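Local coordinates for protein orotidine 5'-phosphate decarboxylase (Sulfolobus solfataricus, PDB 4DBD) that probably catalyses the decarboxylation of orotidine 5'-monophosphate to uridine 5'-monophosphate, the last step of de novo UMP synthesis, at residues A[10-15]-A[190-195]; A[164-169]-A[184-189]; A[20-25]-A[198-203]; A[28-33]-A[59-64]; A[53-58]-A[79-84]. All blocks are in the same frame, centred on the assembly; numbering follows the deposited sequence. Where two conformers were deposited one is given.

Contact 1 (A[10-15]-A[190-195])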
# COMPACT_ATOMS: atom_id res chain seq x y z
N MET A 10 10.19 5.85 -11.03
CA MET A 10 10.81 4.68 -11.63
C MET A 10 10.03 3.42 -11.29
O MET A 10 10.34 2.72 -10.32
CB MET A 10 12.28 4.55 -11.21
CG MET A 10 13.02 3.50 -12.00
SD MET A 10 14.80 3.78 -12.06
CE MET A 10 15.20 3.62 -10.32
N ASP A 11 9.01 3.16 -12.10
CA ASP A 11 8.16 1.99 -11.93
C ASP A 11 8.53 0.91 -12.95
O ASP A 11 7.95 -0.18 -12.97
CB ASP A 11 6.69 2.40 -12.07
CG ASP A 11 6.25 3.35 -10.98
OD1 ASP A 11 6.54 3.07 -9.79
OD2 ASP A 11 5.60 4.37 -11.32
N LYS A 12 9.49 1.24 -13.81
CA LYS A 12 10.16 0.26 -14.65
C LYS A 12 11.66 0.52 -14.54
O LYS A 12 12.07 1.67 -14.37
CB LYS A 12 9.75 0.40 -16.11
CG LYS A 12 8.47 -0.31 -16.50
CD LYS A 12 8.27 -0.19 -18.00
CE LYS A 12 7.08 -0.99 -18.50
NZ LYS A 12 6.92 -0.76 -19.97
N PRO A 13 12.47 -0.55 -14.63
CA PRO A 13 13.93 -0.43 -14.54
C PRO A 13 14.53 0.51 -15.59
O PRO A 13 14.18 0.44 -16.77
CB PRO A 13 14.40 -1.86 -14.80
CG PRO A 13 13.27 -2.72 -14.33
CD PRO A 13 12.03 -1.95 -14.71
N LEU A 14 15.42 1.40 -15.14
CA LEU A 14 16.30 2.14 -16.03
C LEU A 14 17.75 1.80 -15.66
O LEU A 14 18.04 1.49 -14.50
CB LEU A 14 16.07 3.65 -15.91
CG LEU A 14 14.84 4.22 -16.61
CD1 LEU A 14 14.88 5.74 -16.62
CD2 LEU A 14 14.74 3.69 -18.03
N SER A 15 18.65 1.85 -16.63
CA SER A 15 20.04 1.45 -16.37
C SER A 15 20.74 2.45 -15.47
O SER A 15 20.35 3.61 -15.39
CB SER A 15 20.82 1.31 -17.67
OG SER A 15 21.35 2.57 -18.04
N ILE A 190 8.74 9.44 -19.35
CA ILE A 190 10.19 9.34 -19.43
C ILE A 190 10.67 7.92 -19.66
O ILE A 190 11.38 7.64 -20.64
CB ILE A 190 10.85 9.90 -18.13
CG1 ILE A 190 10.61 11.43 -18.05
CG2 ILE A 190 12.34 9.54 -18.07
CD1 ILE A 190 10.69 12.00 -16.66
N TYR A 191 10.29 6.99 -18.78
CA TYR A 191 10.89 5.66 -18.83
C TYR A 191 10.41 4.78 -19.99
O TYR A 191 11.07 3.78 -20.32
CB TYR A 191 10.84 4.93 -17.47
CG TYR A 191 9.47 4.53 -16.95
CD1 TYR A 191 8.74 3.53 -17.57
CD2 TYR A 191 8.93 5.13 -15.81
CE1 TYR A 191 7.49 3.14 -17.08
CE2 TYR A 191 7.67 4.75 -15.31
CZ TYR A 191 6.97 3.75 -15.96
OH TYR A 191 5.73 3.34 -15.49
N ASN A 192 9.29 5.16 -20.62
CA ASN A 192 8.81 4.48 -21.82
C ASN A 192 9.13 5.25 -23.11
O ASN A 192 8.67 4.87 -24.20
CB ASN A 192 7.30 4.22 -21.75
CG ASN A 192 6.94 2.97 -20.95
OD1 ASN A 192 7.80 2.14 -20.65
ND2 ASN A 192 5.66 2.82 -20.63
N ALA A 193 9.90 6.33 -22.99
CA ALA A 193 10.28 7.10 -24.18
C ALA A 193 11.41 6.38 -24.92
O ALA A 193 12.14 5.58 -24.33
CB ALA A 193 10.69 8.51 -23.80
N GLY A 194 11.54 6.66 -26.22
CA GLY A 194 12.63 6.10 -27.00
C GLY A 194 13.94 6.41 -26.31
O GLY A 194 14.72 5.51 -25.99
N ASN A 195 14.18 7.69 -26.06
CA ASN A 195 15.34 8.10 -25.28
C ASN A 195 14.90 8.80 -24.00
O ASN A 195 14.54 9.97 -24.04
CB ASN A 195 16.27 8.99 -26.10
CG ASN A 195 17.66 9.11 -25.49
OD1 ASN A 195 17.80 9.29 -24.28
ND2 ASN A 195 18.68 8.98 -26.33
O HOH W 1 4.72 5.06 -13.56
O HOH W 2 3.92 0.89 -19.37
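Tyr191 carries its ring between its own backbone N and carbonyl carbon (chi1 67°), the most hindered of the staggered settings, and Lys12, with CG beside its backbone N (chi1 -84°) and the rest of the chain extended, lies across that ring at about a right angle. The methylenes do the touching, Lys12 CD reaching Tyr191 CE1 at 3.5 Å. Lys12 N stands over the centre of one ring face, buried and without a hydrogen-bond partner. Beyond the ring, Lys12 NZ donates to Asn192 OD1 at 3.1 Å, slightly tilted from the carbonyl plane. With an alanine in place of Lys12, Asn192 OD1 would probably lose this donor and Tyr191 CE1 the outer methylenes that cover it. Leu14 CD2 packs on Tyr191 CB at 4.1 Å, and Asp11 CB lies 3.7 Å from Tyr191 OH. That hydroxyl shares a water with Asp11 OD2, the water lying at the ring edge, and it also hydrogen-bonds Tyr67 of the second subunit. The arrangement belongs to a TIM barrel: the loop after the first strand meets the short helix after the eighth at the C-terminal rim, where Asp11 probably helps bind substrate.

Contact 2 (A[164-169]-A[184-189]). With SO4 (sulfate ion), chain B.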
# COMPACT_ATOMS: atom_id res chain seq x y z
N PRO A 164 1.92 13.93 -9.04
CA PRO A 164 2.02 12.92 -10.10
C PRO A 164 0.89 13.12 -11.09
O PRO A 164 0.15 14.10 -10.98
CB PRO A 164 1.86 11.60 -9.34
CG PRO A 164 1.03 11.94 -8.15
CD PRO A 164 1.23 13.41 -7.84
N GLY A 165 0.77 12.22 -12.06
CA GLY A 165 -0.29 12.33 -13.06
C GLY A 165 0.05 13.25 -14.22
O GLY A 165 -0.84 13.60 -14.99
N MET A 166 1.32 13.63 -14.35
CA MET A 166 1.76 14.44 -15.49
C MET A 166 2.17 13.53 -16.65
O MET A 166 2.86 12.51 -16.45
CB MET A 166 2.94 15.36 -15.12
CG MET A 166 2.77 16.11 -13.81
SD MET A 166 1.16 16.89 -13.62
CE MET A 166 1.26 18.31 -14.72
N GLY A 167 1.72 13.88 -17.86
CA GLY A 167 2.00 13.11 -19.05
C GLY A 167 0.89 12.15 -19.45
O GLY A 167 -0.10 12.55 -20.07
N SER A 168 1.05 10.88 -19.10
CA SER A 168 0.12 9.82 -19.52
C SER A 168 -1.27 9.97 -18.89
O SER A 168 -2.28 9.81 -19.57
CB SER A 168 0.70 8.44 -19.20
OG SER A 168 -0.17 7.39 -19.59
N GLN A 169 -1.32 10.27 -17.60
CA GLN A 169 -2.59 10.37 -16.89
C GLN A 169 -3.35 11.65 -17.21
O GLN A 169 -4.47 11.84 -16.73
CB GLN A 169 -2.38 10.26 -15.38
CG GLN A 169 -1.86 8.92 -14.90
CD GLN A 169 -1.67 8.87 -13.40
OE1 GLN A 169 -2.63 9.01 -12.64
NE2 GLN A 169 -0.42 8.69 -12.97
N GLU A 184 6.99 17.94 -9.94
CA GLU A 184 6.11 17.05 -10.69
C GLU A 184 6.68 15.65 -10.80
O GLU A 184 7.86 15.45 -11.15
CB GLU A 184 5.80 17.63 -12.08
CG GLU A 184 4.67 18.64 -12.03
CD GLU A 184 4.42 19.35 -13.36
OE1 GLU A 184 4.64 18.77 -14.45
OE2 GLU A 184 3.98 20.51 -13.30
N ILE A 185 5.85 14.67 -10.48
CA ILE A 185 6.22 13.27 -10.56
C ILE A 185 5.83 12.73 -11.92
O ILE A 185 4.65 12.77 -12.30
CB ILE A 185 5.53 12.46 -9.49
CG1 ILE A 185 6.03 12.91 -8.12
CG2 ILE A 185 5.77 10.96 -9.71
CD1 ILE A 185 5.14 12.54 -6.97
N ILE A 186 6.81 12.23 -12.65
CA ILE A 186 6.63 11.80 -14.02
C ILE A 186 7.24 10.42 -14.21
O ILE A 186 8.40 10.18 -13.87
CB ILE A 186 7.27 12.82 -14.99
CG1 ILE A 186 6.74 14.22 -14.66
CG2 ILE A 186 6.98 12.45 -16.44
CD1 ILE A 186 7.39 15.34 -15.44
N GLY A 187 6.43 9.51 -14.74
CA GLY A 187 6.85 8.13 -14.93
C GLY A 187 6.95 7.77 -16.39
O GLY A 187 7.99 7.99 -17.02
N ARG A 188 5.87 7.24 -16.94
CA ARG A 188 5.87 6.67 -18.30
C ARG A 188 6.39 7.62 -19.37
O ARG A 188 7.08 7.20 -20.30
CB ARG A 188 4.47 6.17 -18.68
CG ARG A 188 4.14 4.80 -18.11
CD ARG A 188 2.68 4.48 -18.24
NE ARG A 188 1.90 5.15 -17.20
CZ ARG A 188 0.60 4.98 -17.03
NH1 ARG A 188 -0.07 4.17 -17.84
NH2 ARG A 188 -0.04 5.62 -16.04
N SER A 189 6.04 8.90 -19.25
CA SER A 189 6.50 9.91 -20.20
C SER A 189 8.02 9.86 -20.39
O SER A 189 8.53 10.17 -21.46
CB SER A 189 6.08 11.30 -19.73
OG SER A 189 4.67 11.47 -19.84
S SO4 B . 3.00 7.80 -14.67
O1 SO4 B . 3.20 7.48 -13.25
O2 SO4 B . 3.53 6.73 -15.50
O3 SO4 B . 1.57 7.93 -14.94
O4 SO4 B . 3.68 9.06 -14.98
O HOH W 3 3.17 10.77 -12.75
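The Arg188 guanidinium turns its edge to the bound sulfate, which lies near its plane, while Ser168 OG sits over one face; since Ser168 has two conformers, this cover is less certain. The Gln169 amide stands at 43° to the guanidinium, and Tyr67 of the second subunit adds a cation-pi contact. This is the phosphate-binding corner of a TIM barrel, formed by the loops after the seventh and eighth strands and the N-terminus of helix 188-191. The sulfate, probably from the crystallisation liquor, probably marks where the substrate's phosphate binds. Its O2 is gripped twice by one residue, from Arg188 N and from Arg188 NE, each at 2.8 Å. O3 is shared by Gln169 NE2 and Arg188 NH2, and O4 takes the Gly187 N-H. Farther along the two segments, Pro164 CB lies beside Ile185 CB at 3.8 Å. Met166, bent at chi2 and chi3, wraps the Glu184 carboxylate, with Met166 CG 3.3 Å from Glu184 OE1, an oxygen held by Gly174 N. A water accepts from Gly165 N and donates to Ile185 O and to sulfate O4. Gly167 CA rests 3.2 Å from Ser189 OG, where a beta carbon would clash.

Contact 3 (A[20-25]-A[198-203])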
# COMPACT_ATOMS: atom_id res chain seq x y z
N LYS A 20 22.58 8.19 -13.98
CA LYS A 20 23.69 9.09 -13.65
C LYS A 20 23.65 10.41 -14.42
O LYS A 20 24.08 11.44 -13.89
CB LYS A 20 25.04 8.38 -13.81
CG LYS A 20 25.31 7.33 -12.75
CD LYS A 20 25.34 7.94 -11.35
CE LYS A 20 26.51 8.89 -11.17
NZ LYS A 20 26.58 9.46 -9.78
N GLU A 21 23.15 10.38 -15.65
CA GLU A 21 22.95 11.62 -16.40
C GLU A 21 21.76 12.39 -15.86
O GLU A 21 21.79 13.63 -15.77
CB GLU A 21 22.72 11.33 -17.89
CG GLU A 21 23.99 11.01 -18.66
CD GLU A 21 25.08 12.07 -18.49
OE1 GLU A 21 24.89 13.21 -18.97
OE2 GLU A 21 26.12 11.75 -17.88
N MET A 22 20.71 11.66 -15.51
CA MET A 22 19.51 12.29 -14.98
C MET A 22 19.76 12.91 -13.62
O MET A 22 19.12 13.89 -13.25
CB MET A 22 18.38 11.26 -14.88
CG MET A 22 18.01 10.61 -16.20
SD MET A 22 16.50 9.64 -16.00
CE MET A 22 15.91 9.57 -17.69
N GLU A 23 20.71 12.35 -12.87
CA GLU A 23 20.92 12.73 -11.48
C GLU A 23 20.93 14.25 -11.25
O GLU A 23 20.32 14.74 -10.29
CB GLU A 23 22.19 12.07 -10.92
CG GLU A 23 23.42 12.97 -10.89
CD GLU A 23 24.67 12.24 -10.42
OE1 GLU A 23 25.79 12.77 -10.61
OE2 GLU A 23 24.52 11.12 -9.87
N ASN A 24 21.61 14.99 -12.12
CA ASN A 24 21.72 16.43 -11.95
C ASN A 24 20.65 17.18 -12.74
O ASN A 24 20.69 18.40 -12.87
CB ASN A 24 23.11 16.92 -12.35
CG ASN A 24 23.41 16.71 -13.82
OD1 ASN A 24 22.84 15.82 -14.45
ND2 ASN A 24 24.30 17.53 -14.37
N GLU A 25 19.68 16.42 -13.26
CA GLU A 25 18.54 17.00 -13.96
C GLU A 25 17.23 16.43 -13.45
O GLU A 25 16.22 16.43 -14.16
CB GLU A 25 18.69 16.80 -15.46
CG GLU A 25 19.79 17.66 -16.02
CD GLU A 25 20.30 17.15 -17.34
OE1 GLU A 25 19.70 17.49 -18.38
OE2 GLU A 25 21.31 16.40 -17.33
N THR A 198 16.58 12.13 -23.28
CA THR A 198 16.10 13.18 -24.18
C THR A 198 14.73 13.69 -23.75
O THR A 198 14.49 14.89 -23.73
CB THR A 198 16.05 12.70 -25.64
OG1 THR A 198 17.35 12.25 -26.03
CG2 THR A 198 15.62 13.84 -26.55
N ALA A 199 13.83 12.77 -23.41
CA ALA A 199 12.50 13.17 -22.96
C ALA A 199 12.56 13.96 -21.65
O ALA A 199 11.91 14.99 -21.51
CB ALA A 199 11.59 11.96 -22.83
N LEU A 200 13.36 13.50 -20.69
CA LEU A 200 13.54 14.29 -19.49
C LEU A 200 14.05 15.70 -19.81
O LEU A 200 13.56 16.68 -19.26
CB LEU A 200 14.47 13.59 -18.48
CG LEU A 200 14.90 14.44 -17.27
CD1 LEU A 200 13.72 14.93 -16.42
CD2 LEU A 200 15.91 13.66 -16.41
N ARG A 201 15.02 15.83 -20.72
CA ARG A 201 15.53 17.16 -21.04
C ARG A 201 14.45 18.04 -21.70
O ARG A 201 14.32 19.22 -21.39
CB ARG A 201 16.80 17.06 -21.91
CG ARG A 201 17.93 16.30 -21.21
CD ARG A 201 19.31 16.46 -21.85
NE ARG A 201 20.34 16.37 -20.81
CZ ARG A 201 21.52 15.75 -20.92
NH1 ARG A 201 21.87 15.13 -22.04
NH2 ARG A 201 22.35 15.75 -19.88
N THR A 202 13.67 17.46 -22.59
CA THR A 202 12.59 18.17 -23.27
C THR A 202 11.53 18.63 -22.26
O THR A 202 11.09 19.79 -22.27
CB THR A 202 11.95 17.28 -24.33
OG1 THR A 202 12.94 16.89 -25.30
CG2 THR A 202 10.80 17.99 -25.02
N ILE A 203 11.13 17.72 -21.38
CA ILE A 203 10.16 18.03 -20.32
C ILE A 203 10.68 19.10 -19.37
O ILE A 203 9.94 20.00 -18.97
CB ILE A 203 9.80 16.75 -19.53
CG1 ILE A 203 9.00 15.79 -20.42
CG2 ILE A 203 9.06 17.11 -18.24
CD1 ILE A 203 8.90 14.38 -19.87
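Arg201 grips Glu25 side-on with two nitrogens, one to each carboxylate oxygen, and the two flat groups are nearly coplanar, 18° apart. Arg201 NE gives an almost straight bond to Glu25 OE1 at 2.8 Å, in the guanidinium plane, and Arg201 NH2 gives another to Glu25 OE2 at 2.8 Å, somewhat tilted from it. Both oxygens use their syn lone pairs, so the fork fixes the rotation of each group. To bring its edge round, the arginine departs from a staggered setting at chi3 (149°). Glu21 adds a long salt bridge, Glu21 OE1 to Arg201 NH2 at 3.7 Å, its carboxylate turned steeply against the guanidinium, so that three residues form one charged network. In the TIM barrel this joins helix 16-22 and the residues just after it to the last helix, 196-210, and so closes the ring of helices. Beside the charged groups, Leu200 inserts CD2 between Met22 CG, 3.7 Å away, and Glu25 O, 3.6 Å away. Met22 and Leu200 also rest on strand 6-10, against Leu8 and Val6. The carbonyl oxygen of Glu25 is not left to the leucine methyl, for it accepts hydrogen bonds from Ser4 OG and Asn204 ND2.

Contact 4 (A[28-33]-A[59-64])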
# COMPACT_ATOMS: atom_id res chain seq x y z
N GLY A 28 14.48 14.42 -7.70
CA GLY A 28 14.42 13.17 -6.98
C GLY A 28 14.00 12.02 -7.86
O GLY A 28 13.66 12.18 -9.05
N ILE A 29 14.00 10.83 -7.27
CA ILE A 29 13.57 9.62 -7.92
C ILE A 29 12.63 8.92 -6.96
O ILE A 29 12.94 8.78 -5.77
CB ILE A 29 14.76 8.69 -8.19
CG1 ILE A 29 15.69 9.32 -9.23
CG2 ILE A 29 14.28 7.32 -8.63
CD1 ILE A 29 17.04 8.65 -9.33
N LYS A 30 11.47 8.52 -7.46
CA LYS A 30 10.45 7.86 -6.64
C LYS A 30 10.39 6.38 -7.02
O LYS A 30 10.04 6.02 -8.14
CB LYS A 30 9.08 8.53 -6.82
CG LYS A 30 7.99 7.98 -5.89
CD LYS A 30 6.66 8.70 -6.08
CE LYS A 30 5.92 8.24 -7.33
NZ LYS A 30 5.37 6.87 -7.21
N VAL A 31 10.76 5.53 -6.06
CA VAL A 31 10.86 4.10 -6.26
C VAL A 31 9.58 3.41 -5.80
O VAL A 31 9.17 3.58 -4.66
CB VAL A 31 12.03 3.53 -5.44
CG1 VAL A 31 12.13 2.03 -5.63
CG2 VAL A 31 13.34 4.22 -5.82
N GLY A 32 8.97 2.61 -6.68
CA GLY A 32 7.71 1.95 -6.36
C GLY A 32 7.79 0.45 -6.18
O GLY A 32 8.86 -0.15 -6.35
N LEU A 33 6.67 -0.16 -5.84
CA LEU A 33 6.60 -1.62 -5.73
C LEU A 33 6.85 -2.33 -7.06
O LEU A 33 7.46 -3.41 -7.09
CB LEU A 33 5.26 -2.06 -5.14
CG LEU A 33 5.28 -2.30 -3.63
CD1 LEU A 33 3.86 -2.33 -3.07
CD2 LEU A 33 6.03 -3.60 -3.31
N ASP A 59 7.83 4.90 -2.55
CA ASP A 59 6.37 5.02 -2.60
C ASP A 59 5.74 3.63 -2.70
O ASP A 59 5.55 3.10 -3.79
CB ASP A 59 5.93 5.92 -3.76
CG ASP A 59 4.44 6.10 -3.80
OD1 ASP A 59 3.79 5.72 -2.80
OD2 ASP A 59 3.91 6.61 -4.81
N PHE A 60 5.44 3.05 -1.54
CA PHE A 60 4.66 1.83 -1.48
C PHE A 60 3.24 2.18 -1.01
O PHE A 60 2.50 1.30 -0.54
CB PHE A 60 5.28 0.84 -0.49
CG PHE A 60 6.59 0.25 -0.96
CD1 PHE A 60 7.15 0.60 -2.18
CD2 PHE A 60 7.24 -0.68 -0.17
CE1 PHE A 60 8.34 0.05 -2.59
CE2 PHE A 60 8.44 -1.25 -0.58
CZ PHE A 60 8.99 -0.88 -1.80
N LYS A 61 2.88 3.46 -1.12
CA LYS A 61 1.54 3.93 -0.74
C LYS A 61 1.14 3.35 0.60
O LYS A 61 0.06 2.75 0.74
CB LYS A 61 0.51 3.57 -1.80
CG LYS A 61 0.64 4.33 -3.12
CD LYS A 61 0.48 5.84 -2.93
CE LYS A 61 0.23 6.55 -4.27
NZ LYS A 61 1.34 6.37 -5.27
N LEU A 62 1.99 3.54 1.60
CA LEU A 62 1.85 2.86 2.88
C LEU A 62 0.47 3.08 3.48
O LEU A 62 -0.01 4.21 3.57
CB LEU A 62 2.94 3.34 3.83
CG LEU A 62 4.38 2.97 3.43
CD1 LEU A 62 5.39 3.83 4.18
CD2 LEU A 62 4.65 1.48 3.64
N ALA A 63 -0.18 2.00 3.89
CA ALA A 63 -1.56 2.12 4.36
C ALA A 63 -1.93 0.96 5.28
O ALA A 63 -2.81 0.15 4.98
CB ALA A 63 -2.50 2.21 3.18
N ASP A 64 -1.23 0.88 6.40
CA ASP A 64 -1.49 -0.20 7.34
C ASP A 64 -1.35 0.33 8.75
O ASP A 64 -1.17 1.54 8.96
CB ASP A 64 -0.53 -1.37 7.07
CG ASP A 64 -1.16 -2.73 7.33
OD1 ASP A 64 -1.89 -2.85 8.34
OD2 ASP A 64 -0.94 -3.67 6.54
O HOH W 4 4.29 1.43 -5.71
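Asp59 OD2 is shared by two lysines, Lys30 NZ at 2.8 Å on its anti lone pair and Lys61 NZ at 2.6 Å on its syn side. Lys30 NZ and Lys61 NZ stand 4.5 Å apart, with this one oxygen as their common partner. Lys30 reaches it by folding back at its end, with chi3 near 77° and chi4 bent likewise, so that CG and CD pass along Asp59 CB. The other oxygen, Asp59 OD1, accepts from Lys61 N at 3.0 Å, an Asx turn that helps fix the rotation of the group. Were Asp59 an alanine, Lys30 NZ would probably be left without its carboxylate mate and free to turn, and Lys61 NZ with only the bridge from the second subunit among the partners described here. That bridge runs from Lys61 NZ to Asp64 of the second subunit and completes the Lys-Asp-Lys-Asp array known from OMP decarboxylases; Lys61 is probably the proton donor.

The backbones are joined by Asp59 N donating to Val31 O at 2.8 Å, nearly straight at 176°, and by a water between Leu33 N and Asp59 O. Farther out, Leu33 CG lies over one face of the Phe60 ring, 3.9 Å from its centroid in a CH-pi contact. Leu33 of the second subunit packs on Phe60 too, and Ile72 of helix 66-73 adds to its surroundings. The contact thus links the second and third parallel strands of the barrel, with Ile83 of strand 81-85 beside the lysine-aspartate cluster and helix 41-48 packed against Val31.

Contact 5 (A[53-58]-A[79-84])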
# COMPACT_ATOMS: atom_id res chain seq x y z
N VAL A 53 20.93 12.70 -6.17
CA VAL A 53 19.71 13.48 -6.27
C VAL A 53 19.34 13.95 -4.87
O VAL A 53 19.77 13.37 -3.88
CB VAL A 53 18.56 12.68 -6.93
CG1 VAL A 53 18.90 12.35 -8.37
CG2 VAL A 53 18.29 11.40 -6.15
N GLU A 54 18.56 15.02 -4.80
CA GLU A 54 18.15 15.55 -3.51
C GLU A 54 17.36 14.51 -2.73
O GLU A 54 17.59 14.32 -1.53
CB GLU A 54 17.32 16.83 -3.67
CG GLU A 54 18.03 17.93 -4.46
CD GLU A 54 19.16 18.57 -3.69
OE1 GLU A 54 18.96 18.88 -2.49
OE2 GLU A 54 20.26 18.76 -4.27
N GLU A 55 16.44 13.82 -3.40
CA GLU A 55 15.55 12.89 -2.70
C GLU A 55 15.38 11.54 -3.38
O GLU A 55 15.06 11.45 -4.58
CB GLU A 55 14.18 13.53 -2.43
CG GLU A 55 14.11 14.35 -1.14
CD GLU A 55 12.70 14.46 -0.57
OE1 GLU A 55 12.25 15.59 -0.29
OE2 GLU A 55 12.04 13.41 -0.39
N ILE A 56 15.59 10.49 -2.61
CA ILE A 56 15.17 9.16 -2.99
C ILE A 56 13.93 8.86 -2.17
O ILE A 56 13.98 8.74 -0.93
CB ILE A 56 16.29 8.11 -2.81
CG1 ILE A 56 17.45 8.44 -3.74
CG2 ILE A 56 15.77 6.71 -3.08
CD1 ILE A 56 18.64 7.55 -3.56
N ILE A 57 12.79 8.80 -2.86
CA ILE A 57 11.51 8.59 -2.20
C ILE A 57 11.02 7.19 -2.49
O ILE A 57 10.99 6.75 -3.63
CB ILE A 57 10.45 9.59 -2.71
CG1 ILE A 57 10.96 11.02 -2.57
CG2 ILE A 57 9.12 9.40 -1.96
CD1 ILE A 57 10.02 12.06 -3.20
N VAL A 58 10.65 6.46 -1.44
CA VAL A 58 10.05 5.16 -1.63
C VAL A 58 8.54 5.35 -1.52
O VAL A 58 8.04 5.93 -0.55
CB VAL A 58 10.55 4.12 -0.59
CG1 VAL A 58 9.61 2.94 -0.56
CG2 VAL A 58 11.97 3.68 -0.94
N ALA A 79 16.40 4.91 1.40
CA ALA A 79 15.52 6.03 1.04
C ALA A 79 15.67 7.22 1.98
O ALA A 79 15.87 7.06 3.18
CB ALA A 79 14.08 5.56 1.03
N ASN A 80 15.53 8.42 1.42
CA ASN A 80 15.45 9.63 2.25
C ASN A 80 14.03 9.87 2.77
O ASN A 80 13.85 10.45 3.84
CB ASN A 80 15.87 10.88 1.44
CG ASN A 80 17.21 10.72 0.78
OD1 ASN A 80 17.31 10.62 -0.44
ND2 ASN A 80 18.27 10.70 1.59
N SER A 81 13.03 9.45 1.99
CA SER A 81 11.65 9.83 2.25
C SER A 81 10.70 8.70 1.89
O SER A 81 11.05 7.84 1.08
CB SER A 81 11.27 11.06 1.41
OG SER A 81 12.24 12.09 1.55
N PHE A 82 9.49 8.74 2.45
CA PHE A 82 8.51 7.69 2.26
C PHE A 82 7.12 8.29 2.07
O PHE A 82 6.76 9.25 2.75
CB PHE A 82 8.48 6.75 3.47
CG PHE A 82 9.72 5.93 3.62
CD1 PHE A 82 9.86 4.74 2.93
CD2 PHE A 82 10.75 6.37 4.43
CE1 PHE A 82 11.02 3.99 3.06
CE2 PHE A 82 11.91 5.63 4.56
CZ PHE A 82 12.05 4.44 3.88
N ILE A 83 6.35 7.72 1.15
CA ILE A 83 4.97 8.15 0.92
C ILE A 83 4.01 7.20 1.63
O ILE A 83 4.12 5.97 1.52
CB ILE A 83 4.68 8.25 -0.59
CG1 ILE A 83 5.50 9.40 -1.19
CG2 ILE A 83 3.17 8.41 -0.84
CD1 ILE A 83 5.39 9.53 -2.69
N ALA A 84 3.11 7.77 2.42
CA ALA A 84 2.02 7.02 3.05
C ALA A 84 0.69 7.69 2.75
O ALA A 84 0.65 8.88 2.44
CB ALA A 84 2.23 6.95 4.56
O HOH W 5 19.59 11.11 -1.99
O HOH W 6 6.28 4.34 0.85
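Asn80 OD1 accepts the backbone N-H of Ile56, with Asn80 OD1 to Ile56 N at 2.8 Å, in the carbonyl plane and on a lone pair, as if the side chain stood in for a strand neighbour. In return Ile56 O takes two donors. One is the backbone N-H of Asn80; the other is longer, Ser81 N to Ile56 O at 3.2 Å. From there regular parallel pairing follows: Val58 N donates to Ser81 O at 2.9 Å and Ile83 N to Val58 O at 3.0 Å.

Side chains fill the two faces of this pairing. On one, Val58 and Phe82 lie side by side and point the same way, Val58 CB meeting Phe82 CD1 at 3.6 Å. Val58 CG2, beside its backbone N, presses unusually close to Ala79 CB, 3.4 Å away; Leu76 and helix 90-103 back the phenylalanine. On the face of Ile57 and Ser81, Ile57 CG2 packs on Ile83 CG1 at 3.7 Å. Here Ser81 OG also donates to Glu55 OE2, although the modelled 2.4 Å is too short to trust as a length. The two strands are joined through helix 66-73 in a beta-alpha-beta crossover of the TIM barrel. Glu55 OE1 is met by Lys137 in a salt bridge and by the hydroxyls of Tyr27 and Tyr109, and Asn107 donates to Ser81 OG. So many partners imply that the buried carboxylate of Glu55 is probably charged and held in place, a polar tie among neighbouring strands of the barrel.

In the fold
Contacts 4 and 5 are consecutive seams of one sheet, with centres 8 Å apart and strand 55-62 in both; Ile57 O lies 2.7 Å from Val31 N, and Ile83 CG2 packs 3.4 Å from Asp59 OD1, so contact 5 helps wall the probable catalytic cluster of contact 4. Contact 2 holds the sulfate across the barrel mouth, its centre about 15 Å from that of contact 4, yet Ile185 CG2 touches Lys30 CE at 3.6 Å. Contact 1 adjoins it through helix 188-191, and Tyr191 comes within about 4 Å of the sulfate. Contact 3, centred about 11 Å from contact 1, is farthest from contact 4, 21 Å between centres. Contacts 1, 2 and 4 reach the second subunit.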